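Local coordinates for protein F420-reducing hydrogenase, subunit beta (Methanothermobacter marburgensis, PDB 4OMF) that probably serves as the FAD- and iron-sulfur-carrying subunit of a hydrogenase that passes electrons from hydrogen oxidation to coenzyme F420, at residues G31-A36 / G40-A45; G108-Q113 / L202-T207; F168-Y171 / V176-L179; K196-E201 / E255-Q260; A270-K273 / L277-P280. One frame throughout, in Å; residues are numbered along the deposited sequence.

Interaction 1: residues G31-A36 / G40-A45; sequences GLLAYA and GIIEGA
Ala36 O, near the end of helix 28-39, is gripped by two backbone N-H groups of the chain that has just left the helix. Gly40 closes the helix in a Schellman motif, and the turn leads straight into strand 44-51. Ile42 N gives the straighter bond to Ala36 O, 3.2 Å at 169°, standing well above the carbonyl plane and not on a lone pair, whereas Ile41 N is nearer at 2.8 Å but badly bent, so that bond is weak. Glycine suits position 40 because its phi is positive, and a side chain there would be jammed against the carbonyl oxygen of the residue before.

The apolar side chains then fold the strand entry back against the helix. Ala36, small enough to let the chain pass close, sets its CB 3.7 Å from Ile42 CG1 and 4.0 Å from Ile41 CB. Ile42 carries CG1 between its backbone N and carbonyl carbon (chi1 63°), which sets CD1 against Leu33 O and Ala36 CB. The ring of Tyr35 meets Ile41 CD1 obliquely, while its hydroxyl is hydrogen-bonded to Gln232 of helix 224-235. Leu33 and Ala36 also pack on Leu128 of strand 126-132. Leu33 CD2 finishes the seam, lying 4.0 Å from both Ile42 CD1 and Ala45 CB.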
# COMPACT_ATOMS: atom_id res chain seq x y z
N GLY C 31 20.76 -7.57 -36.60
CA GLY C 31 20.59 -8.13 -37.93
C GLY C 31 19.37 -9.04 -38.05
O GLY C 31 18.63 -8.99 -39.03
N LEU C 32 19.14 -9.88 -37.05
CA LEU C 32 18.04 -10.83 -37.14
C LEU C 32 16.69 -10.17 -36.91
O LEU C 32 15.72 -10.48 -37.62
CB LEU C 32 18.24 -11.96 -36.14
CG LEU C 32 17.36 -13.19 -36.36
CD1 LEU C 32 17.56 -13.80 -37.75
CD2 LEU C 32 17.67 -14.20 -35.27
N LEU C 33 16.61 -9.25 -35.95
CA LEU C 33 15.38 -8.51 -35.71
C LEU C 33 15.08 -7.64 -36.92
O LEU C 33 13.92 -7.49 -37.32
CB LEU C 33 15.48 -7.64 -34.44
CG LEU C 33 15.51 -8.45 -33.14
CD1 LEU C 33 15.78 -7.52 -31.94
CD2 LEU C 33 14.24 -9.24 -32.94
N ALA C 34 16.12 -7.08 -37.52
CA ALA C 34 15.92 -6.22 -38.69
C ALA C 34 15.40 -7.04 -39.87
O ALA C 34 14.54 -6.59 -40.62
CB ALA C 34 17.21 -5.50 -39.08
N TYR C 35 15.92 -8.25 -40.02
CA TYR C 35 15.49 -9.12 -41.10
C TYR C 35 14.02 -9.51 -40.90
O TYR C 35 13.22 -9.47 -41.84
CB TYR C 35 16.36 -10.37 -41.18
CG TYR C 35 15.81 -11.38 -42.14
CD1 TYR C 35 15.89 -11.17 -43.51
CD2 TYR C 35 15.18 -12.54 -41.68
CE1 TYR C 35 15.39 -12.08 -44.40
CE2 TYR C 35 14.66 -13.46 -42.57
CZ TYR C 35 14.77 -13.22 -43.94
OH TYR C 35 14.27 -14.11 -44.85
N ALA C 36 13.70 -9.93 -39.68
CA ALA C 36 12.33 -10.34 -39.34
C ALA C 36 11.34 -9.20 -39.56
O ALA C 36 10.23 -9.40 -40.07
CB ALA C 36 12.26 -10.85 -37.90
N GLY C 40 8.33 -8.97 -42.46
CA GLY C 40 7.00 -9.06 -41.88
C GLY C 40 6.80 -10.25 -40.94
O GLY C 40 5.67 -10.58 -40.58
N ILE C 41 7.88 -10.90 -40.55
CA ILE C 41 7.79 -11.96 -39.55
C ILE C 41 7.44 -11.35 -38.19
O ILE C 41 6.69 -11.93 -37.40
CB ILE C 41 9.10 -12.77 -39.47
CG1 ILE C 41 9.29 -13.56 -40.77
CG2 ILE C 41 9.08 -13.72 -38.30
CD1 ILE C 41 10.70 -14.05 -40.95
N ILE C 42 7.97 -10.15 -37.95
CA ILE C 42 7.54 -9.36 -36.81
C ILE C 42 7.16 -7.97 -37.28
O ILE C 42 7.54 -7.55 -38.39
CB ILE C 42 8.64 -9.25 -35.71
CG1 ILE C 42 9.90 -8.53 -36.24
CG2 ILE C 42 8.95 -10.64 -35.13
CD1 ILE C 42 11.06 -8.48 -35.22
N GLU C 43 6.42 -7.25 -36.44
CA GLU C 43 5.97 -5.88 -36.76
C GLU C 43 6.67 -4.86 -35.86
O GLU C 43 6.56 -3.64 -36.07
CB GLU C 43 4.45 -5.77 -36.61
CG GLU C 43 3.70 -6.68 -37.57
CD GLU C 43 2.22 -6.85 -37.24
OE1 GLU C 43 1.82 -6.63 -36.08
OE2 GLU C 43 1.46 -7.22 -38.17
N GLY C 44 7.39 -5.38 -34.88
CA GLY C 44 8.14 -4.54 -33.96
C GLY C 44 8.92 -5.43 -33.02
O GLY C 44 8.70 -6.66 -32.99
N ALA C 45 9.83 -4.84 -32.25
CA ALA C 45 10.55 -5.61 -31.25
C ALA C 45 10.86 -4.78 -30.02
O ALA C 45 11.12 -3.60 -30.13
CB ALA C 45 11.85 -6.17 -31.85

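Interaction 2: residues G108-Q113 / L202-T207; sequences GIRKMQ and LADVST. With KEN (N,N-dimethylmethanamine), chain P.
Arg110 reaches from helix 103-114 to the backbone of Leu202, and hydrogen bonds do most of the joining. Its NE and NH1 grip the single oxygen Leu202 O side-on: NE to O is 2.8 Å, and NH1 to O is 3.1 Å. That oxygen lies almost exactly in the guanidinium plane. On the CD side, NH2 donates to Gln113 OE1 at 2.8 Å, in the amide plane and on a lone pair, so Gln113, one helical turn further on, helps fix the rotation of the guanidinium group. A bend at chi2 (-50°) brings the arginine chain round to this position.

The ionic part is a salt bridge from Arg110 NH1 to Asp204, with the two planes turned 69° apart; the place of OD1 is uncertain, and the bond is weak. Asp204 takes a stronger bond from Leu129 N and is also hydrogen-bonded to Thr223.

Apolar contact is slight: the aliphatic part of Arg110 passes Leu202 in the opposite direction, CG to CB 4.0 Å.

Arginine suits this place because its five N-H groups can serve a carbonyl, an amide and a carboxylate at once. Arg110, Gln113 and Asp204 line the pocket of the bound N,N-dimethylmethanamine, where a helix meets the start of strand 205-208.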
# COMPACT_ATOMS: atom_id res chain seq x y z
N GLY C 108 10.91 -15.35 -17.48
CA GLY C 108 9.65 -14.69 -17.21
C GLY C 108 8.72 -14.75 -18.40
O GLY C 108 7.52 -14.96 -18.24
N ILE C 109 9.27 -14.55 -19.61
CA ILE C 109 8.46 -14.62 -20.83
C ILE C 109 7.88 -16.03 -21.07
O ILE C 109 6.71 -16.17 -21.39
CB ILE C 109 9.29 -14.17 -22.08
CG1 ILE C 109 9.68 -12.69 -21.94
CG2 ILE C 109 8.54 -14.46 -23.40
CD1 ILE C 109 10.74 -12.25 -22.94
N ARG C 110 8.71 -17.06 -20.94
CA ARG C 110 8.26 -18.42 -21.24
C ARG C 110 7.27 -18.87 -20.17
O ARG C 110 6.31 -19.60 -20.45
CB ARG C 110 9.45 -19.40 -21.31
CG ARG C 110 10.42 -19.17 -22.47
CD ARG C 110 9.72 -19.05 -23.82
NE ARG C 110 10.66 -19.26 -24.92
CZ ARG C 110 10.38 -19.00 -26.19
NH1 ARG C 110 11.30 -19.21 -27.13
NH2 ARG C 110 9.20 -18.50 -26.52
N LYS C 111 7.49 -18.42 -18.93
CA LYS C 111 6.55 -18.73 -17.86
C LYS C 111 5.21 -18.09 -18.17
O LYS C 111 4.16 -18.70 -17.96
CB LYS C 111 7.06 -18.23 -16.49
CG LYS C 111 6.07 -18.52 -15.34
CD LYS C 111 6.65 -18.16 -13.99
CE LYS C 111 5.56 -18.23 -12.93
NZ LYS C 111 6.06 -17.88 -11.54
N MET C 112 5.23 -16.87 -18.70
CA MET C 112 3.99 -16.19 -19.05
C MET C 112 3.27 -16.95 -20.16
O MET C 112 2.04 -17.11 -20.09
CB MET C 112 4.26 -14.74 -19.49
CG MET C 112 3.05 -14.03 -20.11
SD MET C 112 2.93 -14.21 -21.92
CE MET C 112 4.45 -13.38 -22.45
N GLN C 113 4.01 -17.46 -21.14
CA GLN C 113 3.35 -18.09 -22.29
C GLN C 113 2.69 -19.40 -21.87
O GLN C 113 1.60 -19.74 -22.34
CB GLN C 113 4.33 -18.36 -23.43
CG GLN C 113 4.90 -17.12 -24.13
CD GLN C 113 5.86 -17.50 -25.25
OE1 GLN C 113 6.91 -18.11 -25.01
NE2 GLN C 113 5.50 -17.18 -26.49
N LEU C 202 16.21 -21.23 -23.14
CA LEU C 202 14.81 -21.31 -23.53
C LEU C 202 14.45 -20.37 -24.68
O LEU C 202 13.28 -20.26 -25.06
CB LEU C 202 13.90 -21.04 -22.31
CG LEU C 202 14.09 -22.05 -21.16
CD1 LEU C 202 13.24 -21.73 -19.93
CD2 LEU C 202 13.81 -23.46 -21.64
N ALA C 203 15.44 -19.67 -25.23
CA ALA C 203 15.18 -18.73 -26.31
C ALA C 203 14.95 -19.46 -27.63
O ALA C 203 15.31 -20.63 -27.76
CB ALA C 203 16.35 -17.74 -26.46
N ASP C 204 14.39 -18.78 -28.62
CA ASP C 204 14.29 -19.37 -29.95
C ASP C 204 15.66 -19.57 -30.59
O ASP C 204 15.92 -20.61 -31.20
CB ASP C 204 13.45 -18.51 -30.86
CG ASP C 204 11.99 -18.50 -30.47
OD1 ASP C 204 11.44 -19.58 -30.15
OD2 ASP C 204 11.39 -17.42 -30.50
N VAL C 205 16.49 -18.53 -30.51
CA VAL C 205 17.88 -18.50 -30.98
C VAL C 205 18.65 -17.80 -29.88
O VAL C 205 18.16 -16.79 -29.37
CB VAL C 205 18.09 -17.68 -32.27
CG1 VAL C 205 19.46 -17.94 -32.87
CG2 VAL C 205 17.01 -17.92 -33.25
N SER C 206 19.83 -18.30 -29.52
CA SER C 206 20.63 -17.67 -28.47
C SER C 206 21.99 -17.23 -29.02
O SER C 206 22.58 -17.93 -29.84
CB SER C 206 20.83 -18.65 -27.30
OG SER C 206 19.60 -19.19 -26.83
N THR C 207 22.49 -16.08 -28.58
CA THR C 207 23.75 -15.62 -29.14
C THR C 207 24.60 -14.87 -28.11
O THR C 207 24.09 -14.30 -27.15
CB THR C 207 23.48 -14.75 -30.42
OG1 THR C 207 24.70 -14.39 -31.07
CG2 THR C 207 22.70 -13.50 -30.07
CA1 KEN P . 8.62 -19.96 -30.46
CB1 KEN P . 6.76 -18.91 -29.14
CC1 KEN P . 8.88 -17.68 -29.39
NE1 KEN P . 7.93 -18.66 -30.06

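Interaction 3: residues F168-Y171 / V176-L179; sequences FWVY and VLTL
The indole of Trp169 takes the methyl of Thr178 over one face and a methyl of Val176 at its edge. Thr178 CG2 stands 3.4 Å above the ring plane, displaced toward the rim, and is closest to CE3; Val176 CG1 approaches that same CE3 in the plane, at 3.7 Å. With CG anti to the carbonyl carbon (chi1 -53°), the indole lies alongside Thr178, both side chains pointing the same way. Its NE1 is hydrogen-bonded to Gly164 O, beyond the pair of strands. Tyr171 lies beside Val176, whose CG2 meets the ring carbon CD1 obliquely at 3.5 Å. Beta-branched Val176 also sets CG1 between the two aromatic rings, touching both. Replacing Trp169 by an alanine would probably uncover the methyls of Thr178 and Val176 and leave Gly164 O without its indole donor.

The other face of the sheet carries Phe168, Val170, Leu177 and Leu179. There Val170 CG2 presses on Leu177 CB at 3.5 Å, tighter than usual van der Waals contact, and these apolar groups turn to helix 140-150 and the loop after it: Phe168 meets Phe146 edge-to-face.

Between the faces the backbones pair in register. Val170 and Leu177 exchange two nearly straight bonds, N to O 2.8 Å from Val170 to Leu177 and 2.9 Å in return, and Phe168 and Leu179 form the next hydrogen-bonded pair. The strand directions lie 160° apart, and strand 160-164 continues the sheet beyond 167-171. The arrangement is an antiparallel beta hairpin, one face packed on a helix.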
# COMPACT_ATOMS: atom_id res chain seq x y z
N PHE C 168 36.97 -6.74 -17.56
CA PHE C 168 35.95 -5.75 -17.92
C PHE C 168 36.69 -4.68 -18.73
O PHE C 168 37.74 -4.22 -18.30
CB PHE C 168 35.33 -5.16 -16.65
CG PHE C 168 34.23 -4.17 -16.89
CD1 PHE C 168 32.93 -4.59 -17.09
CD2 PHE C 168 34.50 -2.81 -16.86
CE1 PHE C 168 31.91 -3.66 -17.30
CE2 PHE C 168 33.49 -1.88 -17.08
CZ PHE C 168 32.20 -2.31 -17.30
N TRP C 169 36.15 -4.33 -19.90
CA TRP C 169 36.80 -3.41 -20.83
C TRP C 169 36.00 -2.13 -21.06
O TRP C 169 34.78 -2.18 -21.29
CB TRP C 169 37.00 -4.08 -22.20
CG TRP C 169 37.69 -5.41 -22.19
CD1 TRP C 169 37.20 -6.59 -21.71
CD2 TRP C 169 38.98 -5.70 -22.74
NE1 TRP C 169 38.12 -7.59 -21.89
CE2 TRP C 169 39.22 -7.08 -22.52
CE3 TRP C 169 39.96 -4.94 -23.36
CZ2 TRP C 169 40.41 -7.71 -22.92
CZ3 TRP C 169 41.15 -5.56 -23.76
CH2 TRP C 169 41.36 -6.93 -23.53
N VAL C 170 36.68 -0.99 -21.06
CA VAL C 170 36.01 0.24 -21.49
C VAL C 170 36.84 0.90 -22.58
O VAL C 170 38.04 1.03 -22.47
CB VAL C 170 35.74 1.22 -20.31
CG1 VAL C 170 35.03 0.50 -19.16
CG2 VAL C 170 36.98 1.85 -19.81
N TYR C 171 36.17 1.25 -23.67
CA TYR C 171 36.79 1.95 -24.78
C TYR C 171 36.42 3.43 -24.72
O TYR C 171 35.24 3.78 -24.66
CB TYR C 171 36.33 1.34 -26.10
CG TYR C 171 36.80 -0.09 -26.24
CD1 TYR C 171 37.99 -0.37 -26.89
CD2 TYR C 171 36.07 -1.14 -25.71
CE1 TYR C 171 38.44 -1.68 -27.02
CE2 TYR C 171 36.50 -2.44 -25.83
CZ TYR C 171 37.69 -2.71 -26.49
OH TYR C 171 38.12 -4.01 -26.61
N VAL C 176 41.99 2.27 -24.26
CA VAL C 176 41.32 1.04 -23.82
C VAL C 176 41.70 0.78 -22.38
O VAL C 176 42.88 0.60 -22.07
CB VAL C 176 41.70 -0.17 -24.71
CG1 VAL C 176 40.97 -1.44 -24.24
CG2 VAL C 176 41.41 0.12 -26.18
N LEU C 177 40.72 0.78 -21.48
CA LEU C 177 40.99 0.63 -20.05
C LEU C 177 40.38 -0.67 -19.55
O LEU C 177 39.27 -1.04 -19.96
CB LEU C 177 40.42 1.81 -19.26
CG LEU C 177 40.83 3.19 -19.75
CD1 LEU C 177 39.99 4.27 -19.09
CD2 LEU C 177 42.29 3.40 -19.43
N THR C 178 41.06 -1.36 -18.64
CA THR C 178 40.51 -2.63 -18.16
C THR C 178 40.65 -2.82 -16.66
O THR C 178 41.49 -2.19 -16.00
CB THR C 178 41.18 -3.85 -18.86
OG1 THR C 178 42.56 -3.91 -18.49
CG2 THR C 178 41.08 -3.75 -20.38
N LEU C 179 39.81 -3.71 -16.15
CA LEU C 179 39.85 -4.20 -14.78
C LEU C 179 39.81 -5.73 -14.84
O LEU C 179 39.14 -6.28 -15.71
CB LEU C 179 38.64 -3.71 -13.96
CG LEU C 179 38.50 -2.24 -13.59
CD1 LEU C 179 37.14 -2.01 -12.94
CD2 LEU C 179 39.63 -1.80 -12.66

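Interaction 4: residues K196-E201 / E255-Q260; sequences KDYVAE and EKLAAQ. With FAD (flavin-adenine dinucleotide), chain R.
The loop 196-201 passes one side of helix 251-275, nearest where the CA atoms of Tyr198 and Ala258 are 5.4 Å apart, and Ala258, having only a methyl, permits that approach. Tyr198 is the side chain that bridges the gap. Its CG is anti to the backbone N (chi1 -179°), which carries the ring past the helix, with CD2 4.1 Å from Ala258 CB and CE2 3.9 Å from Leu257 CB. Leu257 CB and the backbone N of Ala258 approach the ring obliquely, and Leu257 CD1 comes up beside the phenol oxygen.

The far end of the ring serves the flavin. FAD N3 donates to Tyr198 OH at 3.0 Å, a fairly straight bond of 162°, while FAD O4 lies at the ring edge, 3.2 Å from CE1. Tyrosine fits because one flat group packs on the helix and still presents an oxygen to the isoalloxazine. A phenylalanine here would probably leave FAD N3 without this acceptor and the pyrimidine end of the flavin less firmly held.

A water adds a polar link, lying between Ala258 O, at 2.6 Å, and Lys196 O, at 2.8 Å. Within the loop, Asp197 OD1 accepts from Glu201 N at 2.9 Å on its syn lone pair, pinning the turn.

Further along helix 251-275, Lys261 and Lys262 bind Asp197 O and Glu201 OE2. Asp197 and Ala200 touch helix 103-114 at Pro103, so the loop touches both helices on its way to strand 205-208.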
# COMPACT_ATOMS: atom_id res chain seq x y z
N LYS C 196 21.20 -20.48 -13.14
CA LYS C 196 21.85 -21.67 -13.74
C LYS C 196 22.00 -21.57 -15.25
O LYS C 196 22.65 -22.42 -15.88
CB LYS C 196 21.04 -22.94 -13.42
CG LYS C 196 20.95 -23.28 -11.93
CD LYS C 196 19.61 -23.95 -11.57
CE LYS C 196 19.58 -25.43 -11.94
NZ LYS C 196 18.46 -26.17 -11.26
N ASP C 197 21.38 -20.56 -15.84
CA ASP C 197 21.22 -20.50 -17.29
C ASP C 197 22.22 -19.50 -17.88
O ASP C 197 22.07 -18.29 -17.71
CB ASP C 197 19.76 -20.11 -17.61
CG ASP C 197 19.37 -20.28 -19.08
OD1 ASP C 197 20.24 -20.24 -19.98
OD2 ASP C 197 18.15 -20.41 -19.32
N TYR C 198 23.23 -20.02 -18.58
CA TYR C 198 24.24 -19.16 -19.19
C TYR C 198 23.89 -18.77 -20.62
O TYR C 198 23.99 -17.61 -21.00
CB TYR C 198 25.61 -19.84 -19.17
CG TYR C 198 26.71 -18.98 -19.76
CD1 TYR C 198 26.94 -17.70 -19.29
CD2 TYR C 198 27.52 -19.45 -20.79
CE1 TYR C 198 27.95 -16.91 -19.81
CE2 TYR C 198 28.53 -18.66 -21.32
CZ TYR C 198 28.73 -17.39 -20.82
OH TYR C 198 29.72 -16.59 -21.33
N VAL C 199 23.50 -19.75 -21.43
CA VAL C 199 23.35 -19.50 -22.85
C VAL C 199 21.89 -19.30 -23.27
O VAL C 199 21.55 -19.55 -24.43
CB VAL C 199 23.96 -20.65 -23.69
CG1 VAL C 199 25.50 -20.58 -23.66
CG2 VAL C 199 23.48 -22.01 -23.22
N ALA C 200 21.06 -18.81 -22.36
CA ALA C 200 19.65 -18.53 -22.66
C ALA C 200 18.99 -19.76 -23.28
O ALA C 200 18.59 -19.75 -24.44
CB ALA C 200 19.52 -17.32 -23.61
N GLU C 201 18.91 -20.83 -22.50
CA GLU C 201 18.49 -22.13 -22.98
C GLU C 201 17.06 -22.19 -23.50
O GLU C 201 16.72 -23.12 -24.22
CB GLU C 201 18.66 -23.17 -21.87
CG GLU C 201 20.12 -23.34 -21.45
CD GLU C 201 20.30 -24.23 -20.23
OE1 GLU C 201 19.45 -25.13 -20.02
OE2 GLU C 201 21.30 -24.04 -19.49
N GLU C 255 31.27 -24.25 -23.22
CA GLU C 255 30.83 -25.31 -22.32
C GLU C 255 31.48 -25.17 -20.94
O GLU C 255 30.86 -25.48 -19.93
CB GLU C 255 31.15 -26.68 -22.92
CG GLU C 255 30.36 -26.95 -24.20
CD GLU C 255 30.85 -28.17 -24.97
OE1 GLU C 255 32.04 -28.52 -24.86
OE2 GLU C 255 30.04 -28.78 -25.70
N LYS C 256 32.72 -24.69 -20.90
CA LYS C 256 33.40 -24.54 -19.62
C LYS C 256 32.66 -23.51 -18.77
O LYS C 256 32.31 -23.77 -17.62
CB LYS C 256 34.84 -24.10 -19.79
CG LYS C 256 35.64 -24.15 -18.48
CD LYS C 256 36.66 -23.03 -18.39
CE LYS C 256 37.65 -23.08 -19.54
NZ LYS C 256 38.50 -21.85 -19.58
N LEU C 257 32.41 -22.34 -19.35
CA LEU C 257 31.74 -21.26 -18.63
C LEU C 257 30.31 -21.63 -18.21
O LEU C 257 29.90 -21.34 -17.09
CB LEU C 257 31.75 -19.98 -19.47
CG LEU C 257 33.17 -19.45 -19.75
CD1 LEU C 257 33.15 -18.17 -20.55
CD2 LEU C 257 33.93 -19.23 -18.46
N ALA C 258 29.57 -22.30 -19.10
CA ALA C 258 28.22 -22.76 -18.78
C ALA C 258 28.22 -23.73 -17.59
O ALA C 258 27.34 -23.67 -16.72
CB ALA C 258 27.56 -23.43 -20.04
N ALA C 259 29.21 -24.62 -17.55
CA ALA C 259 29.33 -25.58 -16.45
C ALA C 259 29.78 -24.89 -15.16
O ALA C 259 29.31 -25.25 -14.08
CB ALA C 259 30.30 -26.72 -16.81
N GLN C 260 30.70 -23.93 -15.28
CA GLN C 260 31.10 -23.12 -14.12
C GLN C 260 29.88 -22.42 -13.53
O GLN C 260 29.70 -22.40 -12.31
CB GLN C 260 32.15 -22.06 -14.49
CG GLN C 260 33.56 -22.62 -14.72
CD GLN C 260 34.59 -21.54 -14.99
OE1 GLN C 260 34.26 -20.36 -15.02
NE2 GLN C 260 35.84 -21.94 -15.18
PA FAD R . 23.76 -6.10 -31.19
O1A FAD R . 24.89 -5.31 -30.59
O2A FAD R . 23.38 -6.05 -32.64
O5B FAD R . 22.44 -5.74 -30.36
C5B FAD R . 22.54 -5.92 -28.94
C4B FAD R . 21.12 -6.11 -28.40
O4B FAD R . 21.18 -6.35 -26.99
C3B FAD R . 20.31 -4.84 -28.62
O3B FAD R . 19.03 -5.12 -29.21
C2B FAD R . 20.11 -4.30 -27.21
O2B FAD R . 18.83 -3.67 -27.07
C1B FAD R . 20.22 -5.54 -26.33
N9A FAD R . 20.70 -5.17 -24.99
C8A FAD R . 21.80 -4.46 -24.71
N7A FAD R . 21.96 -4.32 -23.38
C5A FAD R . 20.91 -4.96 -22.79
C6A FAD R . 20.45 -5.18 -21.40
N6A FAD R . 21.13 -4.67 -20.34
N1A FAD R . 19.33 -5.91 -21.24
C2A FAD R . 18.62 -6.40 -22.28
N3A FAD R . 18.97 -6.23 -23.57
C4A FAD R . 20.09 -5.53 -23.87
N1 FAD R . 27.78 -12.39 -23.89
C2 FAD R . 28.50 -13.55 -23.62
O2 FAD R . 29.06 -14.14 -24.55
N3 FAD R . 28.60 -13.98 -22.30
C4 FAD R . 27.96 -13.30 -21.28
O4 FAD R . 28.05 -13.75 -20.11
C4X FAD R . 27.83 -11.87 -21.45
N5 FAD R . 27.25 -11.15 -20.29
C5X FAD R . 26.09 -10.33 -20.66
C6 FAD R . 25.46 -9.68 -19.59
C7 FAD R . 24.49 -8.70 -19.84
C7M FAD R . 23.80 -7.99 -18.68
C8 FAD R . 24.19 -8.39 -21.16
C8M FAD R . 23.16 -7.34 -21.56
C9 FAD R . 24.82 -9.03 -22.24
C9A FAD R . 25.85 -9.95 -22.00
N10 FAD R . 26.43 -10.67 -23.08
C10 FAD R . 27.49 -11.53 -22.86
C1' FAD R . 25.91 -10.62 -24.46
C2' FAD R . 26.61 -9.63 -25.35
O2' FAD R . 27.32 -8.68 -24.70
C3' FAD R . 25.86 -9.24 -26.40
O3' FAD R . 24.84 -8.41 -26.06
C4' FAD R . 25.48 -10.31 -27.41
O4' FAD R . 26.64 -11.03 -27.89
C5' FAD R . 24.71 -9.71 -28.59
O5' FAD R . 25.60 -9.01 -29.45
P FAD R . 25.19 -8.66 -30.95
O1P FAD R . 24.66 -9.93 -31.57
O2P FAD R . 26.33 -7.96 -31.63
O3P FAD R . 23.92 -7.65 -30.74
O HOH W 1 25.00 -22.77 -17.39

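Interaction 5: residues A270-K273 / L277-P280; sequences AARK and LPTP
Arg272 reaches from helix 251-275 to the tail, and its side chain crosses that of Leu277 at about a right angle, which sets Leu277 CB 3.5 Å above one face of the guanidinium group, offset toward the rim. The edge of the group is given to polar atoms of the two residues that follow. There NH2 donates to Pro278 O at 2.8 Å, and NE to Thr279 OG1 at 3.1 Å, both partners near the guanidinium plane. A weaker bond also runs from NE to Pro278 O. The bend at chi3 (71°) turns this edge to the chain leaving the helix.

The backbone adds a bond from Leu277 N to Arg272 O, 3.0 Å, tying the tail to the last turns of the helix. Lys273 brings CE to 4.2 Å from Thr279 CB, and its NZ forms a salt bridge with the terminal carboxylate of Phe281.

Arginine suits the place by pairing a flat face for leucine with several in-plane donors. The chemistry implies a tail fixed by directed bonds to its carbonyl and hydroxyl oxygens, with the helix arginine that holds it also bonded through NH2 to the backbone of another protein chain.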
# COMPACT_ATOMS: atom_id res chain seq x y z
N ALA C 270 21.99 -24.44 -2.70
CA ALA C 270 22.08 -25.28 -1.51
C ALA C 270 22.29 -24.45 -0.24
O ALA C 270 21.75 -24.78 0.81
CB ALA C 270 23.21 -26.30 -1.66
N ALA C 271 23.12 -23.42 -0.34
CA ALA C 271 23.35 -22.52 0.78
C ALA C 271 22.04 -21.83 1.25
O ALA C 271 21.79 -21.70 2.45
CB ALA C 271 24.38 -21.48 0.41
N ARG C 272 21.21 -21.41 0.29
CA ARG C 272 19.90 -20.82 0.60
C ARG C 272 19.04 -21.77 1.38
O ARG C 272 18.40 -21.40 2.36
CB ARG C 272 19.14 -20.43 -0.66
CG ARG C 272 19.64 -19.18 -1.31
CD ARG C 272 18.70 -18.75 -2.43
NE ARG C 272 17.41 -18.25 -1.95
CZ ARG C 272 17.21 -16.99 -1.56
NH1 ARG C 272 18.22 -16.13 -1.57
NH2 ARG C 272 16.01 -16.59 -1.17
N LYS C 273 19.00 -23.03 0.92
CA LYS C 273 18.14 -24.01 1.56
C LYS C 273 18.61 -24.33 2.97
O LYS C 273 17.79 -24.55 3.85
CB LYS C 273 18.05 -25.27 0.69
CG LYS C 273 17.06 -25.09 -0.47
CD LYS C 273 17.16 -26.16 -1.55
CE LYS C 273 16.44 -25.71 -2.83
NZ LYS C 273 16.62 -26.67 -3.95
N LEU C 277 15.88 -20.15 3.43
CA LEU C 277 15.36 -19.11 2.54
C LEU C 277 14.58 -19.71 1.37
O LEU C 277 14.98 -20.74 0.82
CB LEU C 277 16.51 -18.25 1.99
CG LEU C 277 17.26 -17.39 3.01
CD1 LEU C 277 18.42 -16.68 2.32
CD2 LEU C 277 16.30 -16.37 3.61
N PRO C 278 13.48 -19.06 0.97
CA PRO C 278 12.70 -19.56 -0.16
C PRO C 278 13.49 -19.58 -1.46
O PRO C 278 14.19 -18.62 -1.79
CB PRO C 278 11.53 -18.57 -0.26
CG PRO C 278 12.10 -17.30 0.34
CD PRO C 278 12.95 -17.78 1.48
N THR C 279 13.38 -20.68 -2.20
CA THR C 279 14.13 -20.85 -3.43
C THR C 279 13.30 -21.59 -4.47
O THR C 279 12.85 -22.69 -4.20
CB THR C 279 15.44 -21.62 -3.18
OG1 THR C 279 16.12 -21.03 -2.06
CG2 THR C 279 16.34 -21.61 -4.43
N PRO C 280 13.09 -20.99 -5.65
CA PRO C 280 12.26 -21.64 -6.67
C PRO C 280 13.00 -22.73 -7.44
O PRO C 280 12.37 -23.44 -8.22
CB PRO C 280 11.88 -20.48 -7.60
CG PRO C 280 13.04 -19.57 -7.52
CD PRO C 280 13.57 -19.67 -6.09

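In the fold
Interaction 4 holds the flavin directly, Leu33 of interaction 1 is about 5 Å from it, and interaction 2 lines a separate small pocket. Interactions 1 and 2, centres about 17 Å apart, both reach the mixed eight-stranded sheet and touch where Leu32 packs on Val205. Interaction 2 meets interaction 4, about 15 Å away between centres, through Ser206 and Ala200; their segments alternate along the chain. Together the three tie the sheet, the loop carrying Tyr198 and helix 251-275 around the cofactors. That helix also carries interaction 5, which reaches another protein chain. Interaction 3 falls between the segments of interaction 2 in sequence, yet stands about 31 Å off between centres, in a separate three-stranded sheet.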